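Local coordinates for F420-reducing hydrogenase, subunit beta (PDB 4OMF), which is the beta subunit of an F420-reducing hydrogenase, binds FAD and an iron-sulfur cluster, and probably passes electrons from hydrogen oxidation to coenzyme F420, at residues R17-L22 with E67-A72; T30-Y35 with I126-G131; A45-P50 with M60-S65. All blocks are in the same frame, centred on the assembly; numbering follows the deposited sequence.

Contact 1 (R17-L22 with E67-A72). With FAD (flavin-adenine dinucleotide), chain R.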
loop_
_atom_site.group_PDB
_atom_site.type_symbol
_atom_site.label_atom_id
_atom_site.label_comp_id
_atom_site.label_asym_id
_atom_site.label_seq_id
_atom_site.Cartn_x
_atom_site.Cartn_y
_atom_site.Cartn_z
ATOM N N ARG C 17 11.120 -0.531 -50.032
ATOM C CA ARG C 17 9.737 -0.796 -50.370
ATOM C C ARG C 17 8.998 -1.594 -49.289
ATOM O O ARG C 17 7.810 -1.381 -49.079
ATOM C CB ARG C 17 9.658 -1.514 -51.717
ATOM C CG ARG C 17 10.008 -0.604 -52.888
ATOM C CD ARG C 17 9.380 -1.096 -54.181
ATOM N NE ARG C 17 10.376 -1.483 -55.179
ATOM C CZ ARG C 17 10.878 -2.711 -55.308
ATOM N NH1 ARG C 17 10.485 -3.688 -54.495
ATOM N NH2 ARG C 17 11.779 -2.962 -56.252
ATOM N N GLU C 18 9.677 -2.504 -48.603
ATOM C CA GLU C 18 9.018 -3.193 -47.492
ATOM C C GLU C 18 8.612 -2.192 -46.412
ATOM O O GLU C 18 7.509 -2.265 -45.862
ATOM C CB GLU C 18 9.916 -4.276 -46.885
ATOM C CG GLU C 18 10.229 -5.448 -47.805
ATOM C CD GLU C 18 10.949 -6.578 -47.071
ATOM O OE1 GLU C 18 10.947 -6.564 -45.814
ATOM O OE2 GLU C 18 11.516 -7.472 -47.743
ATOM N N ILE C 19 9.496 -1.247 -46.116
ATOM C CA ILE C 19 9.210 -0.283 -45.064
ATOM C C ILE C 19 8.117 0.670 -45.545
ATOM O O ILE C 19 7.217 1.014 -44.787
ATOM C CB ILE C 19 10.483 0.473 -44.640
ATOM C CG1 ILE C 19 11.422 -0.501 -43.924
ATOM C CG2 ILE C 19 10.149 1.647 -43.722
ATOM C CD1 ILE C 19 12.716 0.124 -43.366
ATOM N N GLN C 20 8.173 1.053 -46.818
ATOM C CA GLN C 20 7.135 1.910 -47.397
ATOM C C GLN C 20 5.738 1.310 -47.225
ATOM O O GLN C 20 4.792 2.010 -46.874
ATOM C CB GLN C 20 7.407 2.155 -48.879
ATOM C CG GLN C 20 8.674 2.974 -49.156
ATOM C CD GLN C 20 8.882 3.261 -50.637
ATOM O OE1 GLN C 20 8.228 2.667 -51.499
ATOM N NE2 GLN C 20 9.800 4.175 -50.938
ATOM N N LYS C 21 5.623 0.007 -47.445
ATOM C CA LYS C 21 4.340 -0.686 -47.317
ATOM C C LYS C 21 3.785 -0.685 -45.891
ATOM O O LYS C 21 2.566 -0.684 -45.694
ATOM C CB LYS C 21 4.468 -2.133 -47.792
ATOM C CG LYS C 21 4.699 -2.307 -49.282
ATOM C CD LYS C 21 3.395 -2.304 -50.064
ATOM C CE LYS C 21 3.575 -2.929 -51.445
ATOM N NZ LYS C 21 4.641 -2.253 -52.244
ATOM N N LEU C 22 4.670 -0.688 -44.898
ATOM C CA LEU C 22 4.254 -0.878 -43.513
ATOM C C LEU C 22 4.121 0.430 -42.740
ATOM O O LEU C 22 3.396 0.509 -41.744
ATOM C CB LEU C 22 5.249 -1.793 -42.790
ATOM C CG LEU C 22 5.330 -3.231 -43.323
ATOM C CD1 LEU C 22 6.573 -3.924 -42.772
ATOM C CD2 LEU C 22 4.076 -4.016 -42.954
ATOM N N GLU C 67 11.530 -7.313 -36.281
ATOM C CA GLU C 67 10.780 -6.858 -35.122
ATOM C C GLU C 67 10.480 -5.361 -35.198
ATOM O O GLU C 67 9.413 -4.901 -34.748
ATOM C CB GLU C 67 11.533 -7.178 -33.826
ATOM C CG GLU C 67 11.480 -8.637 -33.444
ATOM C CD GLU C 67 12.406 -8.972 -32.273
ATOM O OE1 GLU C 67 13.464 -8.320 -32.136
ATOM O OE2 GLU C 67 12.076 -9.899 -31.503
ATOM N N LEU C 68 11.414 -4.603 -35.765
ATOM C CA LEU C 68 11.185 -3.166 -35.977
ATOM C C LEU C 68 10.033 -2.977 -36.953
ATOM O O LEU C 68 9.152 -2.140 -36.750
ATOM C CB LEU C 68 12.442 -2.490 -36.514
ATOM C CG LEU C 68 13.585 -2.371 -35.509
ATOM C CD1 LEU C 68 14.880 -1.850 -36.182
ATOM C CD2 LEU C 68 13.165 -1.473 -34.363
ATOM N N LYS C 69 10.075 -3.736 -38.035
ATOM C CA LYS C 69 9.037 -3.661 -39.056
ATOM C C LYS C 69 7.673 -4.059 -38.485
ATOM O O LYS C 69 6.650 -3.476 -38.840
ATOM C CB LYS C 69 9.389 -4.558 -40.237
ATOM C CG LYS C 69 10.468 -3.978 -41.121
ATOM C CD LYS C 69 10.764 -4.890 -42.287
ATOM C CE LYS C 69 12.027 -4.462 -43.014
ATOM N NZ LYS C 69 12.457 -5.507 -43.994
ATOM N N ALA C 70 7.656 -5.052 -37.602
ATOM C CA ALA C 70 6.381 -5.482 -36.997
ATOM C C ALA C 70 5.745 -4.404 -36.110
ATOM O O ALA C 70 4.539 -4.473 -35.798
ATOM C CB ALA C 70 6.579 -6.767 -36.191
ATOM N N ALA C 71 6.540 -3.410 -35.713
ATOM C CA ALA C 71 6.063 -2.330 -34.857
ATOM C C ALA C 71 5.656 -1.073 -35.661
ATOM O O ALA C 71 5.125 -0.109 -35.096
ATOM C CB ALA C 71 7.128 -1.959 -33.828
ATOM N N ALA C 72 5.902 -1.087 -36.967
ATOM C CA ALA C 72 5.653 0.085 -37.807
ATOM C C ALA C 72 4.172 0.443 -37.826
ATOM O O ALA C 72 3.309 -0.428 -37.599
ATOM C CB ALA C 72 6.156 -0.158 -39.220
HETATM P PA FAD R . 6.919 4.000 -38.863
HETATM O O1A FAD R . 5.476 3.785 -39.235
HETATM O O2A FAD R . 8.065 3.428 -39.645
HETATM O O5B FAD R . 7.095 3.509 -37.358
HETATM C C5B FAD R . 6.200 4.101 -36.405
HETATM C C4B FAD R . 6.857 3.988 -35.029
HETATM O O4B FAD R . 6.022 4.622 -34.058
HETATM C C3B FAD R . 7.003 2.524 -34.633
HETATM O O3B FAD R . 8.330 2.233 -34.166
HETATM C C2B FAD R . 6.011 2.375 -33.489
HETATM O O2B FAD R . 6.501 1.448 -32.507
HETATM C C1B FAD R . 5.898 3.779 -32.925
HETATM N N9A FAD R . 4.579 3.967 -32.294
HETATM C C8A FAD R . 3.389 3.732 -32.874
HETATM N N7A FAD R . 2.377 4.022 -32.023
HETATM C C5A FAD R . 2.954 4.458 -30.868
HETATM C C6A FAD R . 2.460 4.908 -29.547
HETATM N N6A FAD R . 1.132 4.948 -29.263
HETATM N N1A FAD R . 3.383 5.278 -28.645
HETATM C C2A FAD R . 4.710 5.214 -28.886
HETATM N N3A FAD R . 5.238 4.801 -30.062
HETATM C C4A FAD R . 4.403 4.421 -31.062
HETATM N N1 FAD R . 2.251 12.988 -36.362
HETATM C C2 FAD R . 2.084 14.340 -36.651
HETATM O O2 FAD R . 2.558 14.791 -37.713
HETATM N N3 FAD R . 1.357 15.133 -35.773
HETATM C C4 FAD R . 0.847 14.613 -34.602
HETATM O O4 FAD R . 0.232 15.372 -33.820
HETATM C C4X FAD R . 0.445 13.225 -34.645
HETATM N N5 FAD R . -0.211 12.718 -33.413
HETATM C C5X FAD R . 0.441 11.512 -32.887
HETATM C C6 FAD R . -0.105 11.027 -31.687
HETATM C C7 FAD R . 0.281 9.772 -31.202
HETATM C C7M FAD R . -0.296 9.243 -29.895
HETATM C C8 FAD R . 1.194 9.024 -31.943
HETATM C C8M FAD R . 1.687 7.651 -31.528
HETATM C C9 FAD R . 1.736 9.499 -33.157
HETATM C C9A FAD R . 1.289 10.715 -33.687
HETATM N N10 FAD R . 1.900 11.246 -34.852
HETATM C C10 FAD R . 1.422 12.409 -35.428
HETATM C "C1'" FAD R . 3.096 10.657 -35.485
HETATM C "C2'" FAD R . 2.800 9.717 -36.625
HETATM O "O2'" FAD R . 1.531 9.246 -36.661
HETATM C "C3'" FAD R . 3.797 8.839 -36.855
HETATM O "O3'" FAD R . 3.900 7.871 -35.912
HETATM C "C4'" FAD R . 5.127 9.415 -37.312
HETATM O "O4'" FAD R . 4.975 10.286 -38.453
HETATM C "C5'" FAD R . 6.131 8.299 -37.620
HETATM O "O5'" FAD R . 5.812 7.699 -38.866
HETATM P P FAD R . 6.889 6.825 -39.664
HETATM O O1P FAD R . 8.156 7.649 -39.726
HETATM O O2P FAD R . 6.291 6.345 -40.954
HETATM O O3P FAD R . 7.163 5.590 -38.640
#
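Glu-18 and Lys-69 join two short helices, 17-22 and 65-70, at the surface of the alpha/beta fold that binds FAD. The chain just after 65-70, at Ala-71 and Ala-72, borders the ribose and O5B of the cofactor. Lys-69 has the largest share of the contact. Its CG is anti to the carbonyl carbon (chi1 -76°), and the chain runs out fully extended from there. This sends the ammonium group along the neighbouring helix, although the chain does not start out toward it. Glu-18 is also extended beyond CG, and the two chains meet at a slant. Lys-69 NZ forms a salt bridge with Glu-18 OE1 at 2.6 Å. The nitrogen approaches from above the carboxylate, 45° out of its plane.

The aliphatic part of Lys-69 is used as well. Ile-19 and Leu-22 each cross it at about a right angle. Ile-19 CG1 lies 4.1 Å from Lys-69 CE, near the charged end. Leu-22 CD1 lies 3.8 Å from Lys-69 CB, at the root of the chain. One lysine thus serves both charge pairing and apolar packing. Cut back to an alanine, this position would probably leave the Glu-18 carboxylate without its mate and Ile-19 CG1 without the CE methylene beside it.

Past the helix, the chain turns in toward the cofactor. Ala-71 O comes within 3.1 Å of FAD C2B on the ribose. Ala-72 faces helix 17-22 and also belongs to the FAD pocket, where Gly-73 N and Thr-74 OG1 add hydrogen bonds to the cofactor. Ile-19 and Ala-72 both touch Thr-30 of helix 28-39. At the end of helix 17-22, Leu-22 CB packs against Ala-72 CB at 4.0 Å.

Contact 2 (T30-Y35 with I126-G131). With FAD (flavin-adenine dinucleotide), chain R; KEN (N,N-dimethylmethanamine), chain P.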
loop_
_atom_site.group_PDB
_atom_site.type_symbol
_atom_site.label_atom_id
_atom_site.label_comp_id
_atom_site.label_asym_id
_atom_site.label_seq_id
_atom_site.Cartn_x
_atom_site.Cartn_y
_atom_site.Cartn_z
ATOM N N THR C 30 11.102 3.516 -38.560
ATOM C CA THR C 30 11.514 2.132 -38.814
ATOM C C THR C 30 12.828 2.082 -39.622
ATOM O O THR C 30 13.735 1.308 -39.311
ATOM C CB THR C 30 10.416 1.342 -39.561
ATOM O OG1 THR C 30 9.236 1.263 -38.742
ATOM C CG2 THR C 30 10.908 -0.068 -39.893
ATOM N N GLY C 31 12.921 2.911 -40.653
ATOM C CA GLY C 31 14.114 2.997 -41.479
ATOM C C GLY C 31 15.356 3.424 -40.707
ATOM O O GLY C 31 16.441 2.873 -40.899
ATOM N N LEU C 32 15.212 4.395 -39.821
ATOM C CA LEU C 32 16.377 4.904 -39.111
ATOM C C LEU C 32 16.845 3.959 -38.008
ATOM O O LEU C 32 18.057 3.747 -37.841
ATOM C CB LEU C 32 16.085 6.277 -38.523
ATOM C CG LEU C 32 17.306 7.065 -38.055
ATOM C CD1 LEU C 32 18.310 7.286 -39.187
ATOM C CD2 LEU C 32 16.823 8.384 -37.476
ATOM N N LEU C 33 15.900 3.366 -37.279
ATOM C CA LEU C 33 16.246 2.383 -36.257
ATOM C C LEU C 33 16.856 1.161 -36.922
ATOM O O LEU C 33 17.803 0.559 -36.405
ATOM C CB LEU C 33 15.017 1.977 -35.421
ATOM C CG LEU C 33 14.496 3.092 -34.501
ATOM C CD1 LEU C 33 13.178 2.663 -33.842
ATOM C CD2 LEU C 33 15.529 3.479 -33.468
ATOM N N ALA C 34 16.324 0.795 -38.082
ATOM C CA ALA C 34 16.852 -0.375 -38.793
ATOM C C ALA C 34 18.275 -0.117 -39.268
ATOM O O ALA C 34 19.132 -0.999 -39.214
ATOM C CB ALA C 34 15.959 -0.744 -39.978
ATOM N N TYR C 35 18.531 1.101 -39.734
ATOM C CA TYR C 35 19.863 1.454 -40.197
ATOM C C TYR C 35 20.850 1.431 -39.026
ATOM O O TYR C 35 21.955 0.883 -39.140
ATOM C CB TYR C 35 19.862 2.836 -40.851
ATOM C CG TYR C 35 21.248 3.326 -41.138
ATOM C CD1 TYR C 35 21.978 2.776 -42.182
ATOM C CD2 TYR C 35 21.841 4.318 -40.363
ATOM C CE1 TYR C 35 23.252 3.199 -42.465
ATOM C CE2 TYR C 35 23.128 4.749 -40.636
ATOM C CZ TYR C 35 23.825 4.180 -41.694
ATOM O OH TYR C 35 25.103 4.579 -41.995
ATOM N N ILE C 126 21.656 5.265 -23.948
ATOM C CA ILE C 126 20.734 5.715 -24.975
ATOM C C ILE C 126 21.531 6.431 -26.071
ATOM O O ILE C 126 22.166 7.461 -25.813
ATOM C CB ILE C 126 19.653 6.620 -24.380
ATOM C CG1 ILE C 126 18.899 5.849 -23.295
ATOM C CG2 ILE C 126 18.701 7.119 -25.469
ATOM C CD1 ILE C 126 17.774 6.603 -22.697
ATOM N N LYS C 127 21.550 5.862 -27.273
ATOM C CA LYS C 127 22.374 6.411 -28.353
ATOM C C LYS C 127 21.547 7.104 -29.445
ATOM O O LYS C 127 22.058 7.922 -30.205
ATOM C CB LYS C 127 23.230 5.318 -28.995
ATOM C CG LYS C 127 24.143 4.586 -28.006
ATOM C CD LYS C 127 25.125 5.533 -27.313
ATOM C CE LYS C 127 25.968 4.790 -26.260
ATOM N NZ LYS C 127 26.860 5.742 -25.541
ATOM N N LEU C 128 20.268 6.762 -29.530
ATOM C CA LEU C 128 19.400 7.386 -30.529
ATOM C C LEU C 128 17.983 7.472 -30.014
ATOM O O LEU C 128 17.323 6.451 -29.787
ATOM C CB LEU C 128 19.425 6.606 -31.830
ATOM C CG LEU C 128 18.475 7.040 -32.948
ATOM C CD1 LEU C 128 18.812 8.433 -33.431
ATOM C CD2 LEU C 128 18.566 6.047 -34.060
ATOM N N LEU C 129 17.516 8.692 -29.825
ATOM C CA LEU C 129 16.150 8.906 -29.365
ATOM C C LEU C 129 15.376 9.557 -30.496
ATOM O O LEU C 129 15.564 10.735 -30.771
ATOM C CB LEU C 129 16.135 9.771 -28.097
ATOM C CG LEU C 129 14.916 9.813 -27.160
ATOM C CD1 LEU C 129 15.149 10.823 -26.030
ATOM C CD2 LEU C 129 13.635 10.151 -27.890
ATOM N N VAL C 130 14.507 8.790 -31.158
ATOM C CA VAL C 130 13.714 9.350 -32.254
ATOM C C VAL C 130 12.381 9.845 -31.699
ATOM O O VAL C 130 11.628 9.078 -31.129
ATOM C CB VAL C 130 13.453 8.323 -33.399
ATOM C CG1 VAL C 130 12.751 9.014 -34.576
ATOM C CG2 VAL C 130 14.772 7.693 -33.884
ATOM N N GLY C 131 12.084 11.121 -31.882
ATOM C CA GLY C 131 10.836 11.663 -31.371
ATOM C C GLY C 131 9.796 11.686 -32.472
ATOM O O GLY C 131 10.147 11.893 -33.631
HETATM P PA FAD R . 6.919 4.000 -38.863
HETATM O O1A FAD R . 5.476 3.785 -39.235
HETATM O O2A FAD R . 8.065 3.428 -39.645
HETATM O O5B FAD R . 7.095 3.509 -37.358
HETATM C C5B FAD R . 6.200 4.101 -36.405
HETATM C C4B FAD R . 6.857 3.988 -35.029
HETATM O O4B FAD R . 6.022 4.622 -34.058
HETATM C C3B FAD R . 7.003 2.524 -34.633
HETATM O O3B FAD R . 8.330 2.233 -34.166
HETATM C C2B FAD R . 6.011 2.375 -33.489
HETATM O O2B FAD R . 6.501 1.448 -32.507
HETATM C C1B FAD R . 5.898 3.779 -32.925
HETATM N N9A FAD R . 4.579 3.967 -32.294
HETATM C C8A FAD R . 3.389 3.732 -32.874
HETATM N N7A FAD R . 2.377 4.022 -32.023
HETATM C C5A FAD R . 2.954 4.458 -30.868
HETATM C C6A FAD R . 2.460 4.908 -29.547
HETATM N N6A FAD R . 1.132 4.948 -29.263
HETATM N N1A FAD R . 3.383 5.278 -28.645
HETATM C C2A FAD R . 4.710 5.214 -28.886
HETATM N N3A FAD R . 5.238 4.801 -30.062
HETATM C C4A FAD R . 4.403 4.421 -31.062
HETATM N N1 FAD R . 2.251 12.988 -36.362
HETATM C C2 FAD R . 2.084 14.340 -36.651
HETATM O O2 FAD R . 2.558 14.791 -37.713
HETATM N N3 FAD R . 1.357 15.133 -35.773
HETATM C C4 FAD R . 0.847 14.613 -34.602
HETATM O O4 FAD R . 0.232 15.372 -33.820
HETATM C C4X FAD R . 0.445 13.225 -34.645
HETATM N N5 FAD R . -0.211 12.718 -33.413
HETATM C C5X FAD R . 0.441 11.512 -32.887
HETATM C C6 FAD R . -0.105 11.027 -31.687
HETATM C C7 FAD R . 0.281 9.772 -31.202
HETATM C C7M FAD R . -0.296 9.243 -29.895
HETATM C C8 FAD R . 1.194 9.024 -31.943
HETATM C C8M FAD R . 1.687 7.651 -31.528
HETATM C C9 FAD R . 1.736 9.499 -33.157
HETATM C C9A FAD R . 1.289 10.715 -33.687
HETATM N N10 FAD R . 1.900 11.246 -34.852
HETATM C C10 FAD R . 1.422 12.409 -35.428
HETATM C "C1'" FAD R . 3.096 10.657 -35.485
HETATM C "C2'" FAD R . 2.800 9.717 -36.625
HETATM O "O2'" FAD R . 1.531 9.246 -36.661
HETATM C "C3'" FAD R . 3.797 8.839 -36.855
HETATM O "O3'" FAD R . 3.900 7.871 -35.912
HETATM C "C4'" FAD R . 5.127 9.415 -37.312
HETATM O "O4'" FAD R . 4.975 10.286 -38.453
HETATM C "C5'" FAD R . 6.131 8.299 -37.620
HETATM O "O5'" FAD R . 5.812 7.699 -38.866
HETATM P P FAD R . 6.889 6.825 -39.664
HETATM O O1P FAD R . 8.156 7.649 -39.726
HETATM O O2P FAD R . 6.291 6.345 -40.954
HETATM O O3P FAD R . 7.163 5.590 -38.640
HETATM C CA1 KEN P . 22.030 12.239 -27.664
HETATM C CB1 KEN P . 21.967 11.087 -25.431
HETATM C CC1 KEN P . 20.241 10.538 -27.102
HETATM N NE1 KEN P . 21.686 10.955 -26.911
#
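Leu-33 and Leu-128 meet through their methyl groups, with CD2 of Leu-33 4.0 Å from CD2 of Leu-128. The two leucines use different conformers. Leu-33 has CG anti to the carbonyl carbon (chi1 -69°). Its CB does not head for the strand, but this torsion places CG so that CD2 can reach across to it. Leu-128 has CG anti to the backbone N (chi1 174°), which carries its CD2 forward from a strand position that already faces the helix. Leu-32 shares that conformer and sets CG 4.3 Å from Leu-128 CD2. One methyl of Leu-128 therefore meets both helix leucines.

This is helix-on-sheet packing in an alpha/beta fold. Helix 28-39 lies over strand 126-132 of the mixed sheet, and the two segments run nearly antiparallel, at 175°, with axes 10.2 Å apart.

Val-130, two residues along the strand, repeats the pattern with CG2, which lies 4.2 Å from Leu-32 CD2. Ile-229 of helix 224-235 touches both Leu-32 and Leu-128. Near the start of helix 28-39, Thr-30 turns to the cofactor instead. Its OG1 donates to FAD O2A at 2.6 Å, and its backbone N reaches the same phosphate oxygen at 3.2 Å.

Contact 3 (A45-P50 with M60-S65). With FAD (flavin-adenine dinucleotide), chain R.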
loop_
_atom_site.group_PDB
_atom_site.type_symbol
_atom_site.label_atom_id
_atom_site.label_comp_id
_atom_site.label_asym_id
_atom_site.label_seq_id
_atom_site.Cartn_x
_atom_site.Cartn_y
_atom_site.Cartn_z
ATOM N N ALA C 45 16.145 -1.670 -29.948
ATOM C CA ALA C 45 15.358 -0.466 -29.724
ATOM C C ALA C 45 14.031 -0.783 -29.064
ATOM O O ALA C 45 13.437 -1.810 -29.340
ATOM C CB ALA C 45 15.117 0.273 -31.054
ATOM N N VAL C 46 13.558 0.115 -28.211
ATOM C CA VAL C 46 12.235 -0.067 -27.610
ATOM C C VAL C 46 11.225 0.581 -28.553
ATOM O O VAL C 46 11.426 1.725 -28.986
ATOM C CB VAL C 46 12.136 0.558 -26.186
ATOM C CG1 VAL C 46 10.677 0.536 -25.711
ATOM C CG2 VAL C 46 13.019 -0.219 -25.196
ATOM N N VAL C 47 10.193 -0.185 -28.922
ATOM C CA VAL C 47 9.153 0.253 -29.844
ATOM C C VAL C 47 7.766 -0.174 -29.367
ATOM O O VAL C 47 7.646 -1.023 -28.489
ATOM C CB VAL C 47 9.366 -0.313 -31.258
ATOM C CG1 VAL C 47 10.643 0.275 -31.894
ATOM C CG2 VAL C 47 9.421 -1.828 -31.211
ATOM N N ALA C 48 6.727 0.400 -29.967
ATOM C CA ALA C 48 5.354 0.010 -29.656
ATOM C C ALA C 48 4.915 -1.168 -30.512
ATOM O O ALA C 48 4.429 -0.969 -31.620
ATOM C CB ALA C 48 4.401 1.195 -29.858
ATOM N N GLY C 49 5.093 -2.385 -30.003
ATOM C CA GLY C 49 4.805 -3.585 -30.770
ATOM C C GLY C 49 3.387 -4.078 -30.554
ATOM O O GLY C 49 2.637 -3.499 -29.768
ATOM N N PRO C 50 3.007 -5.154 -31.260
ATOM C CA PRO C 50 1.642 -5.689 -31.159
ATOM C C PRO C 50 1.346 -6.128 -29.734
ATOM O O PRO C 50 2.262 -6.571 -29.038
ATOM C CB PRO C 50 1.657 -6.893 -32.113
ATOM C CG PRO C 50 2.839 -6.654 -33.027
ATOM C CD PRO C 50 3.848 -5.932 -32.184
ATOM N N MET C 60 8.024 -3.068 -26.425
ATOM C CA MET C 60 8.817 -4.286 -26.542
ATOM C C MET C 60 10.220 -3.919 -27.035
ATOM O O MET C 60 10.416 -2.861 -27.647
ATOM C CB MET C 60 8.141 -5.282 -27.486
ATOM C CG MET C 60 8.052 -4.812 -28.945
ATOM S SD MET C 60 9.524 -5.205 -29.918
ATOM C CE MET C 60 9.605 -6.985 -29.736
ATOM N N VAL C 61 11.190 -4.785 -26.762
ATOM C CA VAL C 61 12.576 -4.520 -27.164
ATOM C C VAL C 61 12.852 -5.241 -28.474
ATOM O O VAL C 61 12.869 -6.462 -28.508
ATOM C CB VAL C 61 13.590 -4.997 -26.084
ATOM C CG1 VAL C 61 15.025 -4.718 -26.511
ATOM C CG2 VAL C 61 13.283 -4.355 -24.734
ATOM N N ALA C 62 13.029 -4.493 -29.556
ATOM C CA ALA C 62 13.259 -5.107 -30.859
ATOM C C ALA C 62 14.744 -5.243 -31.075
ATOM O O ALA C 62 15.479 -4.280 -30.862
ATOM C CB ALA C 62 12.620 -4.258 -31.997
ATOM N N MET C 63 15.189 -6.412 -31.521
ATOM C CA MET C 63 16.612 -6.643 -31.740
ATOM C C MET C 63 16.888 -7.163 -33.156
ATOM O O MET C 63 17.986 -7.643 -33.452
ATOM C CB MET C 63 17.151 -7.605 -30.679
ATOM C CG MET C 63 17.163 -6.948 -29.320
ATOM S SD MET C 63 17.934 -7.863 -27.981
ATOM C CE MET C 63 19.657 -8.042 -28.503
ATOM N N SER C 64 15.882 -7.053 -34.026
ATOM C CA SER C 64 16.030 -7.373 -35.448
ATOM C C SER C 64 15.198 -6.411 -36.304
ATOM O O SER C 64 14.281 -5.755 -35.800
ATOM C CB SER C 64 15.609 -8.820 -35.732
ATOM O OG SER C 64 14.202 -8.967 -35.583
ATOM N N SER C 65 15.527 -6.329 -37.591
ATOM C CA SER C 65 14.754 -5.513 -38.531
ATOM C C SER C 65 13.322 -5.997 -38.637
ATOM O O SER C 65 12.399 -5.188 -38.750
ATOM C CB SER C 65 15.400 -5.533 -39.913
ATOM O OG SER C 65 15.662 -6.869 -40.299
HETATM P PA FAD R . 6.919 4.000 -38.863
HETATM O O1A FAD R . 5.476 3.785 -39.235
HETATM O O2A FAD R . 8.065 3.428 -39.645
HETATM O O5B FAD R . 7.095 3.509 -37.358
HETATM C C5B FAD R . 6.200 4.101 -36.405
HETATM C C4B FAD R . 6.857 3.988 -35.029
HETATM O O4B FAD R . 6.022 4.622 -34.058
HETATM C C3B FAD R . 7.003 2.524 -34.633
HETATM O O3B FAD R . 8.330 2.233 -34.166
HETATM C C2B FAD R . 6.011 2.375 -33.489
HETATM O O2B FAD R . 6.501 1.448 -32.507
HETATM C C1B FAD R . 5.898 3.779 -32.925
HETATM N N9A FAD R . 4.579 3.967 -32.294
HETATM C C8A FAD R . 3.389 3.732 -32.874
HETATM N N7A FAD R . 2.377 4.022 -32.023
HETATM C C5A FAD R . 2.954 4.458 -30.868
HETATM C C6A FAD R . 2.460 4.908 -29.547
HETATM N N6A FAD R . 1.132 4.948 -29.263
HETATM N N1A FAD R . 3.383 5.278 -28.645
HETATM C C2A FAD R . 4.710 5.214 -28.886
HETATM N N3A FAD R . 5.238 4.801 -30.062
HETATM C C4A FAD R . 4.403 4.421 -31.062
HETATM N N1 FAD R . 2.251 12.988 -36.362
HETATM C C2 FAD R . 2.084 14.340 -36.651
HETATM O O2 FAD R . 2.558 14.791 -37.713
HETATM N N3 FAD R . 1.357 15.133 -35.773
HETATM C C4 FAD R . 0.847 14.613 -34.602
HETATM O O4 FAD R . 0.232 15.372 -33.820
HETATM C C4X FAD R . 0.445 13.225 -34.645
HETATM N N5 FAD R . -0.211 12.718 -33.413
HETATM C C5X FAD R . 0.441 11.512 -32.887
HETATM C C6 FAD R . -0.105 11.027 -31.687
HETATM C C7 FAD R . 0.281 9.772 -31.202
HETATM C C7M FAD R . -0.296 9.243 -29.895
HETATM C C8 FAD R . 1.194 9.024 -31.943
HETATM C C8M FAD R . 1.687 7.651 -31.528
HETATM C C9 FAD R . 1.736 9.499 -33.157
HETATM C C9A FAD R . 1.289 10.715 -33.687
HETATM N N10 FAD R . 1.900 11.246 -34.852
HETATM C C10 FAD R . 1.422 12.409 -35.428
HETATM C "C1'" FAD R . 3.096 10.657 -35.485
HETATM C "C2'" FAD R . 2.800 9.717 -36.625
HETATM O "O2'" FAD R . 1.531 9.246 -36.661
HETATM C "C3'" FAD R . 3.797 8.839 -36.855
HETATM O "O3'" FAD R . 3.900 7.871 -35.912
HETATM C "C4'" FAD R . 5.127 9.415 -37.312
HETATM O "O4'" FAD R . 4.975 10.286 -38.453
HETATM C "C5'" FAD R . 6.131 8.299 -37.620
HETATM O "O5'" FAD R . 5.812 7.699 -38.866
HETATM P P FAD R . 6.889 6.825 -39.664
HETATM O O1P FAD R . 8.156 7.649 -39.726
HETATM O O2P FAD R . 6.291 6.345 -40.954
HETATM O O3P FAD R . 7.163 5.590 -38.640
#
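Ala-45 and Ala-62 form a hydrogen-bonded pair in the beta hairpin of strands 44-51 and 56-62, at the edge of the mixed sheet within this chain. Ala-45 N donates to Ala-62 O at 2.8 Å, and Ala-62 N returns a bond to Ala-45 O. Val-47 and Met-60 form a second such pair, closed by Val-47 N to Met-60 O and Met-60 N to Val-47 O. Between them, Val-46 and Val-61 are a non-hydrogen-bonded pair. There Val-46 CA makes a CA-H...O contact of 3.3 Å with Met-60 O.

The apolar contacts fall on two faces. On one, Val-46 CG2 meets Val-61 CG2. On the other, Val-47 and Met-60 lie side by side. Met-60 CG sits between the backbone N and the carbonyl carbon (chi1 65°), and the chain bends again at chi2 and chi3. The folded chain brings SD to 3.6 Å from Val-47 CG2. It also lays CG over Gly-49 CA, where a CB would clash. Leu-68 of helix 65-70 covers Val-47 and Ala-62 on this face.

Strand 44-51 also contributes a bond to the cofactor: Ala-48 N donates to FAD O2B, a hydroxyl of the adenosine ribose, at 2.8 Å.

Contact 1 is a surface contact, whereas contacts 2 and 3 are buried. Their chemistry follows: contact 1 combines a salt bridge with apolar packing, contact 2 is wholly apolar, and contact 3 rests mainly on backbone hydrogen bonds. Contacts 2 and 3 reach the same mixed sheet, one through an inner strand and the other at its edge within this chain. Leu-33 of contact 2 touches Ala-45 and Val-47 of contact 3. Leu-68, in segment 67-72 though not itself part of contact 1, packs on Leu-33 and on Val-47 and Ala-62. Contact 3 is nested within the chain loops closed by each of the others. Each contact touches FAD, at the ribose from 67-72 and 45-50 and at a phosphate from 30-35.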